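Local coordinates for UDP-N-acetylglucosamine 2-epimerase (Methanocaldococcus jannaschii, PDB 4NES), which probably catalyses the reversible epimerisation at C-2 that interconverts UDP-N-acetylglucosamine and UDP-N-acetylmannosamine, at residues 10-14 / 43-48; 34-38 / 95-99. All coordinates share one frame; numbering follows the deposited sequence.

Interaction 1 of 2, residues 10-14 / 43-48. With UDP (uridine-5'-diphosphate), chain C; UD1 (uridine-diphosphate-N-acetylglucosamine), chain B.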
loop_
_atom_site.group_PDB
_atom_site.type_symbol
_atom_site.label_atom_id
_atom_site.label_comp_id
_atom_site.label_asym_id
_atom_site.label_seq_id
_atom_site.Cartn_x
_atom_site.Cartn_y
_atom_site.Cartn_z
ATOM N N ARG A 10 16.153 -8.964 -11.334
ATOM C CA ARG A 10 17.550 -8.609 -11.596
ATOM C C ARG A 10 18.142 -7.491 -10.708
ATOM O O ARG A 10 19.138 -7.724 -10.026
ATOM C CB ARG A 10 17.758 -8.289 -13.082
ATOM C CG ARG A 10 19.100 -7.629 -13.369
ATOM C CD ARG A 10 19.330 -7.492 -14.873
ATOM N NE ARG A 10 18.520 -6.435 -15.487
ATOM C CZ ARG A 10 18.476 -6.193 -16.789
ATOM N NH1 ARG A 10 19.157 -6.959 -17.633
ATOM N NH2 ARG A 10 17.732 -5.196 -17.253
ATOM N N PRO A 11 17.553 -6.278 -10.711
ATOM C CA PRO A 11 18.181 -5.206 -9.916
ATOM C C PRO A 11 18.186 -5.474 -8.418
ATOM O O PRO A 11 19.121 -5.041 -7.736
ATOM C CB PRO A 11 17.309 -3.982 -10.224
ATOM C CG PRO A 11 15.980 -4.559 -10.665
ATOM C CD PRO A 11 16.344 -5.798 -11.414
ATOM N N GLU A 12 17.177 -6.175 -7.907
ATOM C CA GLU A 12 17.132 -6.520 -6.488
ATOM C C GLU A 12 18.266 -7.453 -6.123
ATOM O O GLU A 12 18.870 -7.313 -5.057
ATOM C CB GLU A 12 15.809 -7.201 -6.134
ATOM C CG GLU A 12 14.564 -6.332 -6.285
ATOM C CD GLU A 12 13.312 -7.172 -6.180
ATOM O OE1 GLU A 12 12.625 -7.369 -7.207
ATOM O OE2 GLU A 12 13.021 -7.658 -5.070
ATOM N N ILE A 13 18.547 -8.425 -6.987
ATOM C CA ILE A 13 19.583 -9.403 -6.682
ATOM C C ILE A 13 20.924 -8.679 -6.557
ATOM O O ILE A 13 21.698 -8.901 -5.612
ATOM C CB ILE A 13 19.653 -10.499 -7.767
ATOM C CG1 ILE A 13 18.331 -11.266 -7.833
ATOM C CG2 ILE A 13 20.802 -11.448 -7.490
ATOM C CD1 ILE A 13 18.124 -12.031 -9.136
ATOM N N ILE A 14 21.182 -7.779 -7.493
ATOM C CA ILE A 14 22.436 -7.033 -7.503
ATOM C C ILE A 14 22.538 -6.146 -6.259
ATOM O O ILE A 14 23.560 -6.160 -5.559
ATOM C CB ILE A 14 22.546 -6.203 -8.805
ATOM C CG1 ILE A 14 22.662 -7.136 -10.021
ATOM C CG2 ILE A 14 23.706 -5.218 -8.725
ATOM C CD1 ILE A 14 22.406 -6.441 -11.333
HETATM N N MSE A 43 18.301 -13.102 -16.551
HETATM C CA MSE A 43 17.704 -12.094 -15.674
HETATM C C MSE A 43 17.814 -12.469 -14.204
HETATM O O MSE A 43 17.428 -11.697 -13.327
HETATM C CB MSE A 43 16.226 -11.888 -16.030
HETATM C CG MSE A 43 16.005 -11.335 -17.431
HETATM SE SE MSE A 43 16.810 -9.590 -17.738
HETATM C CE MSE A 43 15.606 -8.499 -16.688
ATOM N N ASP A 44 18.342 -13.655 -13.925
ATOM C CA ASP A 44 18.198 -14.224 -12.592
ATOM C C ASP A 44 19.355 -15.144 -12.200
ATOM O O ASP A 44 20.225 -14.746 -11.420
ATOM C CB ASP A 44 16.856 -14.954 -12.498
ATOM C CG ASP A 44 16.702 -15.721 -11.214
ATOM O OD1 ASP A 44 16.971 -15.146 -10.141
ATOM O OD2 ASP A 44 16.322 -16.907 -11.281
ATOM N N LYS A 45 19.366 -16.354 -12.755
ATOM C CA LYS A 45 20.400 -17.356 -12.475
ATOM C C LYS A 45 21.813 -16.798 -12.624
ATOM O O LYS A 45 22.667 -17.039 -11.769
ATOM C CB LYS A 45 20.215 -18.566 -13.391
ATOM C CG LYS A 45 21.223 -19.679 -13.188
ATOM C CD LYS A 45 20.913 -20.849 -14.112
ATOM C CE LYS A 45 22.089 -21.806 -14.210
ATOM N NZ LYS A 45 21.714 -23.082 -14.879
ATOM N N ILE A 46 22.048 -16.014 -13.675
ATOM C CA ILE A 46 23.391 -15.507 -13.926
ATOM C C ILE A 46 23.891 -14.622 -12.784
ATOM O O ILE A 46 25.090 -14.577 -12.510
ATOM C CB ILE A 46 23.487 -14.793 -15.305
ATOM C CG1 ILE A 46 24.946 -14.515 -15.683
ATOM C CG2 ILE A 46 22.661 -13.509 -15.333
ATOM C CD1 ILE A 46 25.151 -14.223 -17.174
ATOM N N PHE A 47 22.982 -13.936 -12.099
ATOM C CA PHE A 47 23.377 -13.059 -11.012
ATOM C C PHE A 47 23.682 -13.827 -9.747
ATOM O O PHE A 47 24.623 -13.495 -9.031
ATOM C CB PHE A 47 22.316 -11.975 -10.804
ATOM C CG PHE A 47 22.136 -11.133 -12.018
ATOM C CD1 PHE A 47 23.104 -10.194 -12.357
ATOM C CD2 PHE A 47 21.070 -11.343 -12.881
ATOM C CE1 PHE A 47 22.982 -9.440 -13.506
ATOM C CE2 PHE A 47 20.947 -10.597 -14.027
ATOM C CZ PHE A 47 21.912 -9.648 -14.346
ATOM N N PHE A 48 22.899 -14.866 -9.476
ATOM C CA PHE A 48 23.217 -15.741 -8.361
ATOM C C PHE A 48 24.589 -16.378 -8.556
ATOM O O PHE A 48 25.341 -16.537 -7.597
ATOM C CB PHE A 48 22.128 -16.797 -8.162
ATOM C CG PHE A 48 20.965 -16.305 -7.349
ATOM C CD1 PHE A 48 19.963 -15.546 -7.930
ATOM C CD2 PHE A 48 20.893 -16.576 -5.989
ATOM C CE1 PHE A 48 18.898 -15.080 -7.170
ATOM C CE2 PHE A 48 19.822 -16.113 -5.224
ATOM C CZ PHE A 48 18.826 -15.365 -5.820
HETATM N N1 UDP C . 22.338 -4.956 -15.730
HETATM C C2 UDP C . 23.007 -6.099 -16.008
HETATM N N3 UDP C . 23.008 -6.587 -17.268
HETATM C C4 UDP C . 22.355 -5.976 -18.281
HETATM C C5 UDP C . 21.648 -4.792 -18.031
HETATM C C6 UDP C . 21.654 -4.308 -16.718
HETATM O O2 UDP C . 23.619 -6.696 -15.119
HETATM O O4 UDP C . 22.381 -6.526 -19.559
HETATM C "C1'" UDP C . 22.260 -4.400 -14.368
HETATM C "C2'" UDP C . 22.762 -3.072 -14.144
HETATM O "O2'" UDP C . 24.167 -3.085 -14.029
HETATM C "C3'" UDP C . 22.049 -2.644 -12.933
HETATM C "C4'" UDP C . 20.793 -3.377 -12.984
HETATM O "O4'" UDP C . 20.872 -4.271 -14.066
HETATM O "O3'" UDP C . 22.716 -2.950 -11.739
HETATM C "C5'" UDP C . 19.602 -2.513 -13.226
HETATM O "O5'" UDP C . 18.428 -3.269 -13.396
HETATM P PA UDP C . 17.241 -2.804 -14.336
HETATM O O1A UDP C . 16.660 -4.037 -14.995
HETATM O O2A UDP C . 17.764 -1.800 -15.341
HETATM O O3A UDP C . 16.102 -2.198 -13.429
HETATM P PB UDP C . 15.918 -0.852 -12.645
HETATM O O1B UDP C . 17.232 -0.445 -11.993
HETATM O O2B UDP C . 15.405 0.197 -13.598
HETATM O O3B UDP C . 14.868 -1.216 -11.633
HETATM C "C1'" UD1 B . 10.237 -5.269 -13.367
HETATM C "C2'" UD1 B . 9.936 -4.164 -12.401
HETATM C "C3'" UD1 B . 10.737 -2.985 -12.675
HETATM C "C4'" UD1 B . 12.177 -3.262 -12.747
HETATM C "C5'" UD1 B . 12.447 -4.424 -13.669
HETATM C "C6'" UD1 B . 13.859 -4.871 -13.622
HETATM C "C7'" UD1 B . 7.518 -4.189 -11.545
HETATM C "C8'" UD1 B . 6.109 -3.725 -11.771
HETATM N "N2'" UD1 B . 8.506 -3.778 -12.515
HETATM O "O1'" UD1 B . 9.895 -4.857 -14.642
HETATM O "O3'" UD1 B . 10.485 -1.993 -11.663
HETATM O "O4'" UD1 B . 12.890 -2.123 -13.203
HETATM O "O5'" UD1 B . 11.663 -5.555 -13.302
HETATM O "O6'" UD1 B . 14.342 -5.383 -14.808
HETATM O "O7'" UD1 B . 7.805 -4.894 -10.574
HETATM N N1 UD1 B . 10.107 -11.279 -18.853
HETATM C C2 UD1 B . 10.775 -12.344 -19.300
HETATM N N3 UD1 B . 11.597 -13.014 -18.494
HETATM C C4 UD1 B . 11.764 -12.648 -17.216
HETATM C C5 UD1 B . 11.087 -11.544 -16.718
HETATM C C6 UD1 B . 10.245 -10.853 -17.575
HETATM O O2 UD1 B . 10.652 -12.711 -20.452
HETATM O O4 UD1 B . 12.609 -13.350 -16.406
HETATM C C1B UD1 B . 9.202 -10.511 -19.740
HETATM C C2B UD1 B . 7.831 -11.048 -19.833
HETATM O "O2'" UD1 B . 7.336 -10.850 -21.135
HETATM C C3B UD1 B . 7.092 -10.235 -18.895
HETATM C C4B UD1 B . 7.725 -8.904 -19.073
HETATM O O4B UD1 B . 9.098 -9.153 -19.308
HETATM O O3B UD1 B . 5.702 -10.207 -19.108
HETATM C C5B UD1 B . 7.581 -8.031 -17.878
HETATM O O5B UD1 B . 7.989 -8.607 -16.664
HETATM P PA UD1 B . 7.659 -7.911 -15.316
HETATM O O1A UD1 B . 6.172 -7.802 -15.184
HETATM O O2A UD1 B . 8.275 -8.702 -14.208
HETATM O O3A UD1 B . 8.197 -6.443 -15.365
HETATM P PB UD1 B . 9.625 -5.886 -15.806
HETATM O O1B UD1 B . 9.434 -5.095 -17.059
HETATM O O2B UD1 B . 10.651 -6.986 -15.845
#

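Interaction 2 of 2, residues 34-38 / 95-99. With UD1 (uridine-diphosphate-N-acetylglucosamine), chain B.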
loop_
_atom_site.group_PDB
_atom_site.type_symbol
_atom_site.label_atom_id
_atom_site.label_comp_id
_atom_site.label_asym_id
_atom_site.label_seq_id
_atom_site.Cartn_x
_atom_site.Cartn_y
_atom_site.Cartn_z
ATOM N N HIS A 34 12.545 -16.189 -2.881
ATOM C CA HIS A 34 12.550 -15.674 -4.245
ATOM C C HIS A 34 11.131 -15.814 -4.810
ATOM O O HIS A 34 10.580 -16.913 -4.830
ATOM C CB HIS A 34 13.541 -16.505 -5.069
ATOM C CG HIS A 34 14.017 -15.856 -6.334
ATOM N ND1 HIS A 34 13.248 -14.969 -7.070
ATOM C CD2 HIS A 34 15.177 -15.987 -7.014
ATOM C CE1 HIS A 34 13.924 -14.577 -8.131
ATOM N NE2 HIS A 34 15.103 -15.183 -8.126
ATOM N N THR A 35 10.524 -14.712 -5.251
ATOM C CA THR A 35 9.203 -14.809 -5.867
ATOM C C THR A 35 9.290 -15.353 -7.283
ATOM O O THR A 35 8.274 -15.753 -7.868
ATOM C CB THR A 35 8.501 -13.450 -5.950
ATOM O OG1 THR A 35 9.317 -12.567 -6.734
ATOM C CG2 THR A 35 8.278 -12.872 -4.564
ATOM N N ASN A 36 10.498 -15.329 -7.845
ATOM C CA ASN A 36 10.726 -15.712 -9.231
ATOM C C ASN A 36 9.899 -14.855 -10.172
ATOM O O ASN A 36 9.426 -15.336 -11.201
ATOM C CB ASN A 36 10.466 -17.208 -9.459
ATOM C CG ASN A 36 11.116 -18.079 -8.401
ATOM O OD1 ASN A 36 10.423 -18.694 -7.599
ATOM N ND2 ASN A 36 12.451 -18.136 -8.391
ATOM N N GLN A 37 9.734 -13.584 -9.805
ATOM C CA GLN A 37 9.162 -12.595 -10.708
ATOM C C GLN A 37 9.960 -12.594 -12.004
ATOM O O GLN A 37 9.393 -12.616 -13.097
ATOM C CB GLN A 37 9.159 -11.198 -10.070
ATOM C CG GLN A 37 8.520 -10.171 -10.994
ATOM C CD GLN A 37 8.399 -8.777 -10.396
ATOM O OE1 GLN A 37 8.434 -8.581 -9.176
ATOM N NE2 GLN A 37 8.267 -7.796 -11.269
ATOM N N HIS A 38 11.286 -12.574 -11.864
ATOM C CA HIS A 38 12.201 -12.835 -12.974
ATOM C C HIS A 38 12.660 -14.279 -12.916
ATOM O O HIS A 38 12.902 -14.808 -11.826
ATOM C CB HIS A 38 13.397 -11.892 -12.920
ATOM C CG HIS A 38 13.072 -10.507 -13.374
ATOM N ND1 HIS A 38 14.015 -9.522 -13.512
ATOM C CD2 HIS A 38 11.883 -9.968 -13.734
ATOM C CE1 HIS A 38 13.425 -8.421 -13.958
ATOM N NE2 HIS A 38 12.133 -8.669 -14.095
ATOM N N ASP A 95 11.676 -1.193 -5.457
ATOM C CA ASP A 95 10.357 -0.709 -5.844
ATOM C C ASP A 95 9.580 -1.605 -6.821
ATOM O O ASP A 95 8.676 -1.136 -7.525
ATOM C CB ASP A 95 10.503 0.701 -6.419
ATOM C CG ASP A 95 11.490 0.759 -7.558
ATOM O OD1 ASP A 95 11.776 -0.297 -8.161
ATOM O OD2 ASP A 95 11.997 1.859 -7.853
ATOM N N THR A 96 9.894 -2.888 -6.855
ATOM C CA THR A 96 9.192 -3.810 -7.740
ATOM C C THR A 96 7.922 -4.311 -7.064
ATOM O O THR A 96 7.708 -4.078 -5.874
ATOM C CB THR A 96 10.084 -5.006 -8.098
ATOM O OG1 THR A 96 10.327 -5.769 -6.909
ATOM C CG2 THR A 96 11.416 -4.527 -8.669
ATOM N N ASN A 97 7.081 -5.016 -7.815
ATOM C CA ASN A 97 5.892 -5.617 -7.212
ATOM C C ASN A 97 6.245 -6.603 -6.096
ATOM O O ASN A 97 5.507 -6.728 -5.124
ATOM C CB ASN A 97 5.005 -6.289 -8.260
ATOM C CG ASN A 97 4.242 -5.293 -9.102
ATOM O OD1 ASN A 97 4.221 -4.094 -8.816
ATOM N ND2 ASN A 97 3.592 -5.790 -10.151
ATOM N N THR A 98 7.381 -7.283 -6.236
ATOM C CA THR A 98 7.858 -8.180 -5.197
ATOM C C THR A 98 8.070 -7.441 -3.877
ATOM O O THR A 98 7.707 -7.945 -2.812
ATOM C CB THR A 98 9.160 -8.860 -5.632
ATOM O OG1 THR A 98 8.863 -9.819 -6.659
ATOM C CG2 THR A 98 9.809 -9.564 -4.453
ATOM N N VAL A 99 8.638 -6.236 -3.951
ATOM C CA VAL A 99 8.899 -5.429 -2.762
ATOM C C VAL A 99 7.597 -5.082 -2.046
ATOM O O VAL A 99 7.470 -5.259 -0.831
ATOM C CB VAL A 99 9.636 -4.132 -3.139
ATOM C CG1 VAL A 99 9.722 -3.181 -1.951
ATOM C CG2 VAL A 99 11.010 -4.464 -3.683
HETATM C "C1'" UD1 B . 10.237 -5.269 -13.367
HETATM C "C2'" UD1 B . 9.936 -4.164 -12.401
HETATM C "C3'" UD1 B . 10.737 -2.985 -12.675
HETATM C "C4'" UD1 B . 12.177 -3.262 -12.747
HETATM C "C5'" UD1 B . 12.447 -4.424 -13.669
HETATM C "C6'" UD1 B . 13.859 -4.871 -13.622
HETATM C "C7'" UD1 B . 7.518 -4.189 -11.545
HETATM C "C8'" UD1 B . 6.109 -3.725 -11.771
HETATM N "N2'" UD1 B . 8.506 -3.778 -12.515
HETATM O "O1'" UD1 B . 9.895 -4.857 -14.642
HETATM O "O3'" UD1 B . 10.485 -1.993 -11.663
HETATM O "O4'" UD1 B . 12.890 -2.123 -13.203
HETATM O "O5'" UD1 B . 11.663 -5.555 -13.302
HETATM O "O6'" UD1 B . 14.342 -5.383 -14.808
HETATM O "O7'" UD1 B . 7.805 -4.894 -10.574
HETATM N N1 UD1 B . 10.107 -11.279 -18.853
HETATM C C2 UD1 B . 10.775 -12.344 -19.300
HETATM N N3 UD1 B . 11.597 -13.014 -18.494
HETATM C C4 UD1 B . 11.764 -12.648 -17.216
HETATM C C5 UD1 B . 11.087 -11.544 -16.718
HETATM C C6 UD1 B . 10.245 -10.853 -17.575
HETATM O O2 UD1 B . 10.652 -12.711 -20.452
HETATM O O4 UD1 B . 12.609 -13.350 -16.406
HETATM C C1B UD1 B . 9.202 -10.511 -19.740
HETATM C C2B UD1 B . 7.831 -11.048 -19.833
HETATM O "O2'" UD1 B . 7.336 -10.850 -21.135
HETATM C C3B UD1 B . 7.092 -10.235 -18.895
HETATM C C4B UD1 B . 7.725 -8.904 -19.073
HETATM O O4B UD1 B . 9.098 -9.153 -19.308
HETATM O O3B UD1 B . 5.702 -10.207 -19.108
HETATM C C5B UD1 B . 7.581 -8.031 -17.878
HETATM O O5B UD1 B . 7.989 -8.607 -16.664
HETATM P PA UD1 B . 7.659 -7.911 -15.316
HETATM O O1A UD1 B . 6.172 -7.802 -15.184
HETATM O O2A UD1 B . 8.275 -8.702 -14.208
HETATM O O3A UD1 B . 8.197 -6.443 -15.365
HETATM P PB UD1 B . 9.625 -5.886 -15.806
HETATM O O1B UD1 B . 9.434 -5.095 -17.059
HETATM O O2B UD1 B . 10.651 -6.986 -15.845
#

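Interaction 1 of 2, residues 10-14 / 43-48
Arg-10 and Met-43, present here as selenomethionine, cross obliquely beside the diphosphate of UDP, the selenomethionine end lying over one face of the guanidinium. The methyl CE lies over the centre of that face, 3.7 Å from Arg-10 CZ, while SE sits nearer the NH1 end. Over the opposite face, offset toward the rim, comes C5 of the uracil of UDP, 3.3 Å from Arg-10 NH1. The edge of the guanidinium is used too: NE and NH2 both donate to O1A of the UDP alpha-phosphate, and the NH2 bond is the shorter at 2.8 Å and the straighter at 155°. The Arg-10 chain runs extended through CG and CD and then bends at chi3 (74°), which swings the guanidinium to the phosphate. Before the bend, its methylenes pass close to Phe-47, with Arg-10 CD 3.4 Å from Phe-47 CZ; the ring plane stands almost perpendicular to the guanidinium, 87° away. The same ring presents its edge to the uracil carbonyl, Phe-47 CE1 lying 3.2 Å from UDP O2.

The geometry is that of a GT-B enzyme, with the start of helix 10-23, just after strand 3-7 of the N-terminal sheet, facing the nucleotide; Ser-288, Gly-289, Gly-290 and Glu-294 grip UDP from the other sheet's side of the cleft.

Beyond Arg-10 the contact is largely apolar. Ile-13 crosses both phenylalanines at about a right angle: its CG2 packs on Phe-47 CB, and its CD1 reaches Phe-48 CE1 at 3.7 Å. Ile-14 CD1 touches both Phe-47 CE1 and the UDP ribose. Asp-44 OD1 also approaches Ile-13 CD1, though its polar partner is His-34. Buried against Arg-10 CB, 3.4 Å away, the carbonyl Met-43 O finds no hydrogen-bond partner.

Interaction 2 of 2, residues 34-38 / 95-99
Thr-35 and Thr-98 reach toward each other tip to tip, their OG1 atoms 2.8 Å apart and their methyls in contact behind; the Thr-35 proton may go to Thr-98 OG1 or, weakly, to Leu-7 O. The proton of Thr-98 OG1 goes to Gln-37 OE1, also 2.8 Å away, arriving in the carbonyl plane on a lone pair. Thr-98 N adds a weak bond to the same OE1 at 3.4 Å. Thr-35 OG1 accepts from the backbone N of Gln-37, an ST turn.

With OE1 taken up by Thr-98, NE2 is turned to the ligand. The side chain gets there stretched, CG anti to the backbone N at -178°. NE2 spends both protons on UD1, one on the acetamide oxygen O7' at 3.0 Å and one on phosphate oxygen O2A at 3.1 Å, both nearly straight at 170° and 172°. A leucine in place of Gln-37 would probably leave Thr-98 OG1 without its acceptor and strip one donor from each of these two ligand oxygens.

O7' has a second donor, Asn-97 N at 2.9 Å, in the first turn of helix 97-108, where Thr-96 OG1 caps the helix through a weak bond from Val-99 N and is also hydrogen-bonded to Glu-12 OE1. His-38 NE2 donates to O2B of the other phosphate at 2.8 Å. Asn-97 OD1 meets Lys-108 of the second subunit.

Loops after parallel strands and a helix N-terminus at the acetamide make a Rossmann-like ligand site, beside UDP, consistent with the allosteric UDP-GlcNAc site of bacterial relatives.

Both contacts are buried, and both lie on the N-terminal half of the fold, at loops and helix starts beyond its parallel sheet. Interaction 1 is mostly apolar and aromatic packing with no hydrogen bond between its segments; its charge is directed to UDP. Interaction 2 is a small polar network serving UD1. Segments 34-38 and 43-48 lie near the two ends of the connection between strand 30-34 and helix 45-50, and the contacts also touch directly: Asp-44 OD1 to His-34 NE2, Glu-12 OE1 to Thr-96 OG1, and Arg-10 N to His-38 ND1. UD1 touches both contacts, whereas UDP lies against 10-14 and 43-48.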